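Local coordinates for protein mitochondrial edited mRNA stability factor 1 (Trypanosoma brucei, PDB 6NL1) that probably processes the 5' ends of mitochondrial mRNAs as a Nudix-family enzyme and contributes to the stability of edited transcripts, at residues A[201-206]-A[293-298]; A[212-217]-A[345-350]; A[262-267]-A[299-304]. All coordinates share one frame; numbering follows the deposited sequence.

Interaction 1: residues A[201-206]-A[293-298]; sequences VRLGIF and FVAEVP. With SO4 (sulfate ion), chain B.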
loop_
_atom_site.group_PDB
_atom_site.type_symbol
_atom_site.label_atom_id
_atom_site.label_comp_id
_atom_site.label_asym_id
_atom_site.label_seq_id
_atom_site.Cartn_x
_atom_site.Cartn_y
_atom_site.Cartn_z
ATOM N N VAL A 201 -1.845 5.511 -2.601
ATOM C CA VAL A 201 -2.823 6.538 -2.914
ATOM C C VAL A 201 -4.216 6.024 -2.624
ATOM O O VAL A 201 -4.496 4.830 -2.782
ATOM C CB VAL A 201 -2.752 6.998 -4.402
ATOM C CG1 VAL A 201 -1.441 7.705 -4.660
ATOM C CG2 VAL A 201 -2.962 5.801 -5.376
ATOM N N ARG A 202 -5.082 6.926 -2.181
ATOM C CA ARG A 202 -6.476 6.596 -1.957
ATOM C C ARG A 202 -7.298 7.685 -2.639
ATOM O O ARG A 202 -7.092 8.870 -2.401
ATOM C CB ARG A 202 -6.790 6.519 -0.460
ATOM C CG ARG A 202 -6.094 5.388 0.290
ATOM C CD ARG A 202 -6.534 3.999 -0.224
ATOM N NE ARG A 202 -5.889 2.931 0.545
ATOM C CZ ARG A 202 -4.751 2.330 0.197
ATOM N NH1 ARG A 202 -4.110 2.681 -0.914
ATOM N NH2 ARG A 202 -4.249 1.372 0.961
ATOM N N LEU A 203 -8.189 7.282 -3.532
ATOM C CA LEU A 203 -9.077 8.228 -4.182
ATOM C C LEU A 203 -10.444 8.043 -3.554
ATOM O O LEU A 203 -11.178 7.125 -3.907
ATOM C CB LEU A 203 -9.132 8.008 -5.705
ATOM C CG LEU A 203 -9.365 9.278 -6.538
ATOM C CD1 LEU A 203 -9.397 8.993 -8.048
ATOM C CD2 LEU A 203 -10.637 9.991 -6.102
ATOM N N GLY A 204 -10.763 8.911 -2.600
ATOM C CA GLY A 204 -12.042 8.875 -1.924
ATOM C C GLY A 204 -13.181 9.357 -2.812
ATOM O O GLY A 204 -13.478 10.555 -2.898
ATOM N N ILE A 205 -13.815 8.405 -3.483
ATOM C CA ILE A 205 -15.030 8.660 -4.230
ATOM C C ILE A 205 -16.176 8.809 -3.244
ATOM O O ILE A 205 -16.323 7.986 -2.337
ATOM C CB ILE A 205 -15.312 7.486 -5.187
ATOM C CG1 ILE A 205 -14.300 7.498 -6.330
ATOM C CG2 ILE A 205 -16.698 7.588 -5.758
ATOM C CD1 ILE A 205 -14.497 8.652 -7.295
ATOM N N PHE A 206 -16.966 9.868 -3.395
ATOM C CA PHE A 206 -18.091 10.092 -2.487
ATOM C C PHE A 206 -19.339 10.543 -3.239
ATOM O O PHE A 206 -19.261 11.088 -4.340
ATOM C CB PHE A 206 -17.733 11.096 -1.369
ATOM C CG PHE A 206 -17.622 12.541 -1.840
ATOM C CD1 PHE A 206 -16.400 13.060 -2.269
ATOM C CD2 PHE A 206 -18.735 13.374 -1.851
ATOM C CE1 PHE A 206 -16.292 14.388 -2.701
ATOM C CE2 PHE A 206 -18.636 14.704 -2.277
ATOM C CZ PHE A 206 -17.417 15.208 -2.710
ATOM N N PHE A 293 -7.102 11.780 -2.023
ATOM C CA PHE A 293 -7.804 12.606 -2.999
ATOM C C PHE A 293 -9.287 12.426 -2.728
ATOM O O PHE A 293 -9.686 11.411 -2.152
ATOM C CB PHE A 293 -7.490 12.131 -4.425
ATOM C CG PHE A 293 -6.030 12.206 -4.783
ATOM C CD1 PHE A 293 -5.534 13.292 -5.502
ATOM C CD2 PHE A 293 -5.148 11.198 -4.384
ATOM C CE1 PHE A 293 -4.184 13.372 -5.834
ATOM C CE2 PHE A 293 -3.802 11.268 -4.706
ATOM C CZ PHE A 293 -3.314 12.357 -5.430
ATOM N N VAL A 294 -10.105 13.395 -3.127
ATOM C CA VAL A 294 -11.552 13.201 -3.118
ATOM C C VAL A 294 -12.132 13.521 -4.480
ATOM O O VAL A 294 -11.586 14.343 -5.221
ATOM C CB VAL A 294 -12.278 14.073 -2.067
ATOM C CG1 VAL A 294 -11.815 13.722 -0.656
ATOM C CG2 VAL A 294 -12.102 15.565 -2.379
ATOM N N ALA A 295 -13.241 12.869 -4.809
ATOM C CA ALA A 295 -13.986 13.206 -6.017
ATOM C C ALA A 295 -15.443 12.825 -5.828
ATOM O O ALA A 295 -15.756 11.737 -5.324
ATOM C CB ALA A 295 -13.403 12.497 -7.231
ATOM N N GLU A 296 -16.334 13.723 -6.225
ATOM C CA GLU A 296 -17.755 13.442 -6.150
ATOM C C GLU A 296 -18.207 12.730 -7.416
ATOM O O GLU A 296 -17.786 13.081 -8.516
ATOM C CB GLU A 296 -18.565 14.727 -5.953
ATOM C CG GLU A 296 -20.062 14.458 -5.902
ATOM C CD GLU A 296 -20.898 15.669 -5.533
ATOM O OE1 GLU A 296 -20.337 16.754 -5.256
ATOM O OE2 GLU A 296 -22.135 15.521 -5.518
ATOM N N VAL A 297 -19.047 11.715 -7.247
ATOM C CA VAL A 297 -19.741 11.092 -8.369
ATOM C C VAL A 297 -21.257 11.194 -8.160
ATOM O O VAL A 297 -21.727 11.412 -7.035
ATOM C CB VAL A 297 -19.332 9.613 -8.543
ATOM C CG1 VAL A 297 -17.854 9.517 -8.861
ATOM C CG2 VAL A 297 -19.677 8.800 -7.291
ATOM N N PRO A 298 -22.035 11.064 -9.245
ATOM C CA PRO A 298 -23.486 11.093 -9.023
ATOM C C PRO A 298 -23.919 9.892 -8.179
ATOM O O PRO A 298 -23.290 8.833 -8.235
ATOM C CB PRO A 298 -24.075 11.046 -10.445
ATOM C CG PRO A 298 -22.960 10.670 -11.351
ATOM C CD PRO A 298 -21.674 11.048 -10.674
HETATM S S SO4 B . -7.757 3.931 3.783
HETATM O O1 SO4 B . -8.283 3.397 2.536
HETATM O O2 SO4 B . -6.406 3.399 3.950
HETATM O O3 SO4 B . -7.727 5.389 3.787
HETATM O O4 SO4 B . -8.608 3.505 4.892
#
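Phe206 and Glu296 pack on one face of a parallel strand pair. Glu296 CB lies over the Phe206 ring, 3.9 Å from its centroid and 29° off the normal, which meets the criteria for a CH-pi contact, while Val294 CB comes up to the edge of the same ring. With chi1 at 72°, Phe206 CG sits between its own backbone N and carbonyl carbon, and this folds the ring over the neighbouring strand. Beyond the ring, Glu296 OE1 leads out to a salt bridge with Arg208. Five backbone hydrogen bonds join the strands, from Phe293 N to Arg202 O (2.9 Å) through to Val297 N to Phe206 O (3.0 Å).

The buried, apolar part is the other face. There Leu203 CD2 touches Ala295 CB at 3.9 Å, and Ile205 CG2 meets Val297 CG2 at 3.6 Å; helix 250-262 covers this layer, with Leu258 on Ile205 and Ala254 on Phe293. The looser, partly solvent-facing side is at the Arg202 side chain. It bends away from residues 293-298, NH1 returns to Val201 O (2.9 Å), and NE makes only weak bonds to a sulfate, O1 being 3.1 Å away. Tyr292 OH and Leu239 N also hold that anion. Arg202 and Tyr292 both bind GDP in another structure of this protein, so the pair joins the helix-covered core of a Nudix fold to its GDP-binding site.

Interaction 2: residues A[212-217]-A[345-350]; sequences SSEVEW and WMKASM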
loop_
_atom_site.group_PDB
_atom_site.type_symbol
_atom_site.label_atom_id
_atom_site.label_comp_id
_atom_site.label_asym_id
_atom_site.label_seq_id
_atom_site.Cartn_x
_atom_site.Cartn_y
_atom_site.Cartn_z
ATOM N N SER A 212 -28.896 14.626 3.783
ATOM C CA SER A 212 -27.729 14.596 4.658
ATOM C C SER A 212 -26.605 15.548 4.241
ATOM O O SER A 212 -26.336 15.715 3.056
ATOM C CB SER A 212 -27.206 13.154 4.726
ATOM O OG SER A 212 -26.074 13.052 5.565
ATOM N N SER A 213 -25.952 16.173 5.219
ATOM C CA SER A 213 -24.739 16.951 4.935
ATOM C C SER A 213 -23.471 16.072 4.954
ATOM O O SER A 213 -22.490 16.378 4.288
ATOM C CB SER A 213 -24.569 18.110 5.912
ATOM O OG SER A 213 -23.948 17.698 7.111
ATOM N N GLU A 214 -23.481 14.991 5.729
ATOM C CA GLU A 214 -22.371 14.037 5.677
ATOM C C GLU A 214 -22.450 13.231 4.383
ATOM O O GLU A 214 -23.524 12.774 3.999
ATOM C CB GLU A 214 -22.382 13.089 6.877
ATOM C CG GLU A 214 -21.142 12.202 6.933
ATOM C CD GLU A 214 -21.187 11.179 8.048
ATOM O OE1 GLU A 214 -22.239 11.046 8.714
ATOM O OE2 GLU A 214 -20.164 10.497 8.248
ATOM N N VAL A 215 -21.324 13.064 3.700
ATOM C CA VAL A 215 -21.325 12.304 2.451
ATOM C C VAL A 215 -21.065 10.821 2.724
ATOM O O VAL A 215 -20.624 10.460 3.818
ATOM C CB VAL A 215 -20.280 12.850 1.451
ATOM C CG1 VAL A 215 -20.468 14.363 1.251
ATOM C CG2 VAL A 215 -18.881 12.558 1.943
ATOM N N GLU A 216 -21.362 9.974 1.734
ATOM C CA GLU A 216 -21.047 8.542 1.782
ATOM C C GLU A 216 -19.818 8.229 0.928
ATOM O O GLU A 216 -19.665 8.751 -0.179
ATOM C CB GLU A 216 -22.230 7.695 1.280
ATOM C CG GLU A 216 -23.488 7.782 2.133
ATOM C CD GLU A 216 -24.576 6.790 1.723
ATOM O OE1 GLU A 216 -24.762 6.523 0.510
ATOM O OE2 GLU A 216 -25.261 6.279 2.631
ATOM N N TRP A 217 -18.954 7.362 1.445
ATOM C CA TRP A 217 -17.712 6.998 0.773
ATOM C C TRP A 217 -17.816 5.583 0.207
ATOM O O TRP A 217 -18.310 4.668 0.874
ATOM C CB TRP A 217 -16.531 7.071 1.757
ATOM C CG TRP A 217 -16.363 8.415 2.381
ATOM C CD1 TRP A 217 -16.842 8.821 3.592
ATOM C CD2 TRP A 217 -15.687 9.547 1.810
ATOM N NE1 TRP A 217 -16.501 10.144 3.815
ATOM C CE2 TRP A 217 -15.792 10.608 2.737
ATOM C CE3 TRP A 217 -15.000 9.764 0.605
ATOM C CZ2 TRP A 217 -15.238 11.872 2.498
ATOM C CZ3 TRP A 217 -14.448 11.022 0.366
ATOM C CH2 TRP A 217 -14.577 12.061 1.311
ATOM N N TRP A 345 -21.417 1.778 -0.146
ATOM C CA TRP A 345 -21.441 3.197 0.215
ATOM C C TRP A 345 -21.580 3.312 1.722
ATOM O O TRP A 345 -22.561 2.839 2.297
ATOM C CB TRP A 345 -22.610 3.929 -0.449
ATOM C CG TRP A 345 -22.473 4.076 -1.930
ATOM C CD1 TRP A 345 -23.157 3.382 -2.897
ATOM C CD2 TRP A 345 -21.591 4.964 -2.622
ATOM N NE1 TRP A 345 -22.757 3.793 -4.144
ATOM C CE2 TRP A 345 -21.796 4.762 -4.005
ATOM C CE3 TRP A 345 -20.648 5.912 -2.209
ATOM C CZ2 TRP A 345 -21.096 5.474 -4.974
ATOM C CZ3 TRP A 345 -19.952 6.620 -3.173
ATOM C CH2 TRP A 345 -20.180 6.398 -4.541
ATOM N N MET A 346 -20.606 3.943 2.366
ATOM C CA MET A 346 -20.596 4.007 3.824
ATOM C C MET A 346 -20.256 5.383 4.363
ATOM O O MET A 346 -19.406 6.078 3.811
ATOM C CB MET A 346 -19.601 2.986 4.380
ATOM C CG MET A 346 -19.982 1.526 4.077
ATOM S SD MET A 346 -19.058 0.298 5.036
ATOM C CE MET A 346 -20.058 -1.162 4.762
ATOM N N LYS A 347 -20.917 5.757 5.457
ATOM C CA LYS A 347 -20.617 6.987 6.172
ATOM C C LYS A 347 -19.532 6.755 7.204
ATOM O O LYS A 347 -19.555 5.761 7.922
ATOM C CB LYS A 347 -21.858 7.511 6.899
ATOM C CG LYS A 347 -22.929 8.077 5.995
ATOM C CD LYS A 347 -24.047 8.676 6.821
ATOM C CE LYS A 347 -25.056 9.400 5.945
ATOM N NZ LYS A 347 -26.150 9.970 6.773
ATOM N N ALA A 348 -18.597 7.693 7.304
ATOM C CA ALA A 348 -17.607 7.633 8.367
ATOM C C ALA A 348 -18.260 7.554 9.750
ATOM O O ALA A 348 -17.785 6.825 10.620
ATOM C CB ALA A 348 -16.675 8.812 8.286
ATOM N N SER A 349 -19.344 8.300 9.960
ATOM C CA SER A 349 -20.016 8.278 11.260
ATOM C C SER A 349 -20.555 6.878 11.583
ATOM O O SER A 349 -20.580 6.454 12.734
ATOM C CB SER A 349 -21.155 9.293 11.316
ATOM O OG SER A 349 -22.195 8.934 10.419
ATOM N N MET A 350 -20.997 6.169 10.560
ATOM C CA MET A 350 -21.506 4.828 10.763
ATOM C C MET A 350 -20.355 3.901 11.142
ATOM O O MET A 350 -20.481 3.066 12.033
ATOM C CB MET A 350 -22.197 4.332 9.504
ATOM C CG MET A 350 -23.269 3.302 9.793
ATOM S SD MET A 350 -22.997 1.835 8.820
ATOM C CE MET A 350 -21.303 1.534 9.246
HETATM O O HOH W 1 -18.797 10.242 5.777
HETATM O O HOH W 2 -24.672 3.823 3.619
#
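Trp345 turns the edge of its indole toward the backbone of the other segment, with CE3 3.6 Å from Glu216 O, and Arg207 makes a cation-pi contact with the ring. The Glu216 carboxylate is turned nearly parallel to that indole (6° between planes) but displaced from its plane, and its OE1 lies 3.5 Å from Trp345 CB; OE1 also forms a salt bridge to Arg207. Trp217 has Val215 CG2 over one face, offset toward the rim, Met346 O and Ala348 N at its edge, and Phe206 in an edge-to-face stack. Between the indoles, Trp217 and Met346 form an antiparallel hydrogen-bonded pair: Trp217 N to Met346 O is 2.7 Å and Met346 N to Trp217 O is 2.8 Å.

Past this short ladder, the extended Glu214 side chain reaches the start of helix 348-354. OE2 accepts from Ser349 N (2.9 Å) and OE1 from Ser349 OG (2.7 Å), each through its syn lone pair, so two bonds fix the rotation of the carboxylate. Water 1 adds a third bond, donating to OE2 and Val215 O while accepting from Ala348 N. Lys347 NZ stays 4.5 Å from Glu214 OE1 and bonds weakly to Ser212 OG. A carboxylate at a helix N-terminus, with a lysine nearby, would be expected to favour its charged form.

Interaction 3: residues A[262-267]-A[299-304]; sequences TGITVD and SDIRVE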
loop_
_atom_site.group_PDB
_atom_site.type_symbol
_atom_site.label_atom_id
_atom_site.label_comp_id
_atom_site.label_asym_id
_atom_site.label_seq_id
_atom_site.Cartn_x
_atom_site.Cartn_y
_atom_site.Cartn_z
ATOM N N THR A 262 -12.601 -0.526 -8.981
ATOM C CA THR A 262 -14.032 -0.248 -9.026
ATOM C C THR A 262 -14.614 -0.199 -10.422
ATOM O O THR A 262 -15.829 -0.310 -10.595
ATOM C CB THR A 262 -14.355 1.104 -8.367
ATOM O OG1 THR A 262 -13.817 2.156 -9.174
ATOM C CG2 THR A 262 -13.757 1.179 -6.967
ATOM N N GLY A 263 -13.753 -0.002 -11.417
ATOM C CA GLY A 263 -14.201 0.148 -12.791
ATOM C C GLY A 263 -14.740 1.544 -13.069
ATOM O O GLY A 263 -15.310 1.796 -14.129
ATOM N N ILE A 264 -14.559 2.457 -12.118
ATOM C CA ILE A 264 -15.026 3.838 -12.277
ATOM C C ILE A 264 -13.991 4.747 -12.948
ATOM O O ILE A 264 -12.813 4.786 -12.563
ATOM C CB ILE A 264 -15.410 4.468 -10.920
ATOM C CG1 ILE A 264 -16.603 3.735 -10.308
ATOM C CG2 ILE A 264 -15.731 5.963 -11.082
ATOM C CD1 ILE A 264 -16.918 4.180 -8.895
ATOM N N THR A 265 -14.445 5.496 -13.943
ATOM C CA THR A 265 -13.604 6.482 -14.606
ATOM C C THR A 265 -13.992 7.878 -14.135
ATOM O O THR A 265 -15.147 8.279 -14.286
ATOM C CB THR A 265 -13.775 6.415 -16.142
ATOM O OG1 THR A 265 -13.372 5.126 -16.613
ATOM C CG2 THR A 265 -12.938 7.493 -16.834
ATOM N N VAL A 266 -13.044 8.606 -13.549
ATOM C CA VAL A 266 -13.269 10.017 -13.220
ATOM C C VAL A 266 -12.319 10.901 -14.003
ATOM O O VAL A 266 -11.232 10.473 -14.387
ATOM C CB VAL A 266 -13.033 10.336 -11.723
ATOM C CG1 VAL A 266 -14.189 9.847 -10.875
ATOM C CG2 VAL A 266 -11.683 9.777 -11.255
ATOM N N ASP A 267 -12.724 12.144 -14.223
ATOM C CA ASP A 267 -11.864 13.101 -14.906
ATOM C C ASP A 267 -10.938 13.817 -13.919
ATOM O O ASP A 267 -11.359 14.213 -12.833
ATOM C CB ASP A 267 -12.712 14.116 -15.683
ATOM C CG ASP A 267 -11.872 14.997 -16.592
ATOM O OD1 ASP A 267 -11.616 14.588 -17.746
ATOM O OD2 ASP A 267 -11.455 16.094 -16.156
ATOM N N SER A 299 -24.966 10.066 -7.384
ATOM C CA SER A 299 -25.341 9.052 -6.401
ATOM C C SER A 299 -25.780 7.734 -7.037
ATOM O O SER A 299 -25.689 6.680 -6.410
ATOM C CB SER A 299 -26.431 9.581 -5.463
ATOM O OG SER A 299 -27.617 9.851 -6.180
ATOM N N ASP A 300 -26.246 7.789 -8.281
ATOM C CA ASP A 300 -26.718 6.589 -8.969
ATOM C C ASP A 300 -25.688 6.026 -9.945
ATOM O O ASP A 300 -26.031 5.256 -10.840
ATOM C CB ASP A 300 -28.042 6.870 -9.695
ATOM C CG ASP A 300 -27.877 7.822 -10.874
ATOM O OD1 ASP A 300 -28.811 7.920 -11.697
ATOM O OD2 ASP A 300 -26.813 8.472 -10.988
ATOM N N ILE A 301 -24.430 6.420 -9.778
ATOM C CA ILE A 301 -23.363 5.921 -10.633
ATOM C C ILE A 301 -23.297 4.397 -10.562
ATOM O O ILE A 301 -23.519 3.804 -9.503
ATOM C CB ILE A 301 -21.994 6.504 -10.238
ATOM C CG1 ILE A 301 -20.916 6.052 -11.231
ATOM C CG2 ILE A 301 -21.622 6.095 -8.806
ATOM C CD1 ILE A 301 -19.610 6.768 -11.075
ATOM N N ARG A 302 -23.005 3.765 -11.694
ATOM C CA ARG A 302 -22.896 2.313 -11.738
ATOM C C ARG A 302 -21.488 1.876 -11.368
ATOM O O ARG A 302 -20.509 2.276 -11.998
ATOM C CB ARG A 302 -23.268 1.773 -13.118
ATOM C CG ARG A 302 -23.465 0.265 -13.144
ATOM C CD ARG A 302 -23.728 -0.240 -14.550
ATOM N NE ARG A 302 -22.574 -0.034 -15.418
ATOM C CZ ARG A 302 -22.561 -0.304 -16.719
ATOM N NH1 ARG A 302 -23.646 -0.790 -17.307
ATOM N NH2 ARG A 302 -21.465 -0.086 -17.433
ATOM N N VAL A 303 -21.393 1.057 -10.329
ATOM C CA VAL A 303 -20.111 0.557 -9.863
ATOM C C VAL A 303 -19.949 -0.901 -10.292
ATOM O O VAL A 303 -20.795 -1.738 -9.996
ATOM C CB VAL A 303 -20.031 0.632 -8.338
ATOM C CG1 VAL A 303 -18.673 0.141 -7.857
ATOM C CG2 VAL A 303 -20.321 2.055 -7.861
ATOM N N GLU A 304 -18.866 -1.208 -10.990
ATOM C CA GLU A 304 -18.655 -2.570 -11.460
ATOM C C GLU A 304 -17.854 -3.422 -10.482
ATOM O O GLU A 304 -18.078 -4.621 -10.382
ATOM C CB GLU A 304 -18.003 -2.567 -12.839
ATOM C CG GLU A 304 -18.884 -1.923 -13.898
ATOM C CD GLU A 304 -18.430 -2.240 -15.298
ATOM O OE1 GLU A 304 -19.125 -3.028 -15.976
ATOM O OE2 GLU A 304 -17.383 -1.704 -15.722
HETATM O O HOH W 3 -17.800 0.618 -12.503
#
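Gly263 leaves helix 250-262 with a positive phi of 79°, and its CA comes 5.4 Å from that of Glu304 where two irregular loops meet side by side. In sequence, Thr262-Gly263-Ile264 fits the closing XGU of the Nudix-box signature, the family's loop-helix-loop element, and the glycine makes the turn out of its helix. An ST turn strengthens the exit: Thr262 OG1 accepts from Ile264 N at 3.1 Å, and the same hydroxyl oxygen is also bonded to Leu258 O one helical turn back.

Ile264 carries the side-chain contact through two separate branches. Its CG2 meets Ile301 CD1 at 4.0 Å, and its CD1 meets Val303 CG2 at 4.1 Å, so the residue fits against two alternate positions of the opposing loop. Ile301 reaches that far because CG1 stands anti to its backbone N (chi1 -175°) and the chain continues extended to CD1. These approaches are van der Waals packing without close interlocking, and Leu218 of strand 216-223 touches Ile264 as well.

The polar link lies at the outer end, by the exposed Glu304. Glu304 N bonds to Thr262 O only weakly, with an N-H...O angle of 131°. Water 3 shares this N-H, accepting from Glu304 N (a rather short 2.6 Å), and bridges the two loops by donating to Thr262 O at 2.9 Å and Arg302 O at 3.2 Å.

Overall arrangement
Interaction 1 is the buried contact, interaction 2 lies at the surface, and interaction 3 is partly buried; their chemistry follows. Five backbone hydrogen bonds between parallel strands and apolar packing make up interaction 1, whereas interaction 2 combines one antiparallel bridge with carboxylate, hydroxyl and water bonds, and interaction 3 has a weak bond, a water and a few methyl contacts. Strands 200-207 and 216-223 are sheet neighbours, so interactions 1 and 2 share a sheet and touch where Phe206 CB packs on Trp217 CE3 (3.6 Å). Val266 ties 262-267 to interaction 1 through Ile205, and Ile301 CG2 meets Trp345 CZ2 (3.9 Å), joining interactions 2 and 3.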